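BG505 sosip-t33-31a (Human immunodeficiency virus 1, PDB 7L85) probably serves as a CutA1-like assembly subunit of a designed nanoparticle that displays an engineered HIV-1 envelope trimer. Local coordinates at residues L38-R43 / D51-L56. Sequence-based numbering, arbitrary orientation.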
# COMPACT_ATOMS: atom_id res chain seq x y z
N LEU B 38 -2.11 -7.80 30.95
CA LEU B 38 -3.23 -7.84 31.86
C LEU B 38 -3.97 -6.54 31.88
O LEU B 38 -3.46 -5.51 31.46
CB LEU B 38 -2.77 -8.16 33.27
CG LEU B 38 -2.70 -9.61 33.65
CD1 LEU B 38 -1.75 -10.37 32.77
CD2 LEU B 38 -2.26 -9.69 35.05
N THR B 39 -5.22 -6.61 32.28
CA THR B 39 -5.99 -5.41 32.54
C THR B 39 -6.33 -5.47 34.00
O THR B 39 -6.82 -6.47 34.51
CB THR B 39 -7.23 -5.30 31.65
OG1 THR B 39 -6.82 -5.27 30.29
CG2 THR B 39 -8.03 -4.05 31.97
N SER B 40 -6.03 -4.42 34.72
CA SER B 40 -6.23 -4.43 36.16
C SER B 40 -7.23 -3.46 36.67
O SER B 40 -7.11 -2.27 36.44
CB SER B 40 -4.92 -4.15 36.79
OG SER B 40 -5.02 -3.98 38.17
N ILE B 41 -8.26 -3.96 37.33
CA ILE B 41 -9.29 -3.11 37.91
C ILE B 41 -9.19 -3.19 39.40
O ILE B 41 -9.30 -4.26 39.98
CB ILE B 41 -10.68 -3.52 37.44
CG1 ILE B 41 -10.75 -3.37 35.92
CG2 ILE B 41 -11.73 -2.69 38.15
CD1 ILE B 41 -11.97 -3.96 35.27
N TYR B 42 -8.98 -2.08 40.06
CA TYR B 42 -8.79 -2.17 41.48
C TYR B 42 -9.24 -0.96 42.22
O TYR B 42 -9.41 0.12 41.64
CB TYR B 42 -7.35 -2.46 41.78
CG TYR B 42 -6.45 -1.40 41.40
CD1 TYR B 42 -6.06 -0.50 42.30
CD2 TYR B 42 -6.01 -1.32 40.12
CE1 TYR B 42 -5.23 0.49 41.95
CE2 TYR B 42 -5.19 -0.33 39.76
CZ TYR B 42 -4.80 0.59 40.68
OH TYR B 42 -3.96 1.62 40.32
N ARG B 43 -9.43 -1.10 43.51
CA ARG B 43 -9.85 0.06 44.23
C ARG B 43 -8.64 0.88 44.60
O ARG B 43 -7.66 0.36 45.12
CB ARG B 43 -10.61 -0.32 45.46
CG ARG B 43 -11.40 0.77 45.97
CD ARG B 43 -12.23 0.36 47.04
NE ARG B 43 -13.24 1.32 47.22
CZ ARG B 43 -14.42 1.28 46.58
NH1 ARG B 43 -14.70 0.28 45.77
NH2 ARG B 43 -15.31 2.23 46.76
N ASP B 51 -5.66 -0.06 35.33
CA ASP B 51 -4.26 0.02 34.94
C ASP B 51 -3.93 -1.10 33.97
O ASP B 51 -4.82 -1.86 33.58
CB ASP B 51 -3.38 -0.06 36.19
CG ASP B 51 -1.97 0.54 36.04
OD1 ASP B 51 -1.55 0.73 34.92
OD2 ASP B 51 -1.30 0.71 37.01
N HIS B 52 -2.70 -1.17 33.51
CA HIS B 52 -2.30 -2.23 32.59
C HIS B 52 -1.79 -3.45 33.32
O HIS B 52 -2.57 -4.33 33.67
CB HIS B 52 -1.26 -1.70 31.61
CG HIS B 52 -0.74 -2.71 30.68
ND1 HIS B 52 -1.50 -3.26 29.70
CD2 HIS B 52 0.48 -3.28 30.58
CE1 HIS B 52 -0.76 -4.13 29.03
NE2 HIS B 52 0.44 -4.16 29.55
N GLU B 53 -0.52 -3.44 33.69
CA GLU B 53 0.15 -4.51 34.43
C GLU B 53 0.50 -5.81 33.67
O GLU B 53 -0.10 -6.19 32.66
CB GLU B 53 -0.66 -4.91 35.66
CG GLU B 53 -0.89 -3.80 36.69
CD GLU B 53 -1.82 -4.27 37.75
OE1 GLU B 53 -2.21 -5.40 37.66
OE2 GLU B 53 -2.21 -3.52 38.62
N LEU B 54 1.50 -6.48 34.21
CA LEU B 54 1.98 -7.80 33.84
C LEU B 54 2.03 -8.64 35.09
O LEU B 54 2.18 -8.12 36.19
CB LEU B 54 3.38 -7.80 33.26
CG LEU B 54 3.62 -7.06 32.01
CD1 LEU B 54 4.02 -5.68 32.32
CD2 LEU B 54 4.73 -7.74 31.26
N LEU B 55 1.90 -9.94 34.96
CA LEU B 55 2.00 -10.80 36.12
C LEU B 55 3.21 -11.70 36.16
O LEU B 55 3.50 -12.41 35.21
CB LEU B 55 0.73 -11.63 36.20
CG LEU B 55 0.67 -12.73 37.20
CD1 LEU B 55 0.68 -12.18 38.60
CD2 LEU B 55 -0.58 -13.50 36.95
N LEU B 56 3.92 -11.70 37.27
CA LEU B 56 5.04 -12.60 37.41
C LEU B 56 4.65 -13.79 38.25
O LEU B 56 4.11 -13.63 39.34
CB LEU B 56 6.21 -11.95 38.14
CG LEU B 56 6.75 -10.65 37.63
CD1 LEU B 56 7.90 -10.21 38.52
CD2 LEU B 56 7.21 -10.81 36.29
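Ser40 and Asp51 face each other as an antiparallel hydrogen-bonded pair, the one beta bridge between residues 38-43 and 51-56. Ser40 N donates to Asp51 O at 3.1 Å, nearly straight at 173° but from above the carbonyl plane; Asp51 N returns a bond to Ser40 O at 2.9 Å. Two residues before Ser40, on the side away from the hairpin turn, Leu38 N donates to Glu53 O (3.1 Å), within the break at His52 and Glu53, where the backbone leaves the strand (Glu53 phi 73°).

Among the polar side chains, Ser40 OG donates to Glu53 OE2 at 2.9 Å, meeting the carboxylate from above its plane. With the hydroxyl anti to the backbone N (chi1 173°) and the Glu53 chain extended beyond CG, the two groups meet beside the bridge. Glu53 OE1 is bonded in turn to Asn33 of a second subunit, so this buried carboxylate ties the hairpin to the interface.

Apolar contact is modest: Leu38 CD2 rests on Leu55 CB (3.7 Å), and Asp51 CB lies at the edge of the Tyr42 ring, near CE2 (4.0 Å), while Tyr42 OH bonds to Glu44.

The contact lies at the base of the beta hairpin of strands 39-44 and 47-61 in this CutA1-like (GlnB-like clan) subunit. Residues 54-56 continue into the sheet between strands 3-10 and 31-35, whereas residues 39-42 form an antiparallel ladder with a strand of the second subunit, carrying the sheet across the interface.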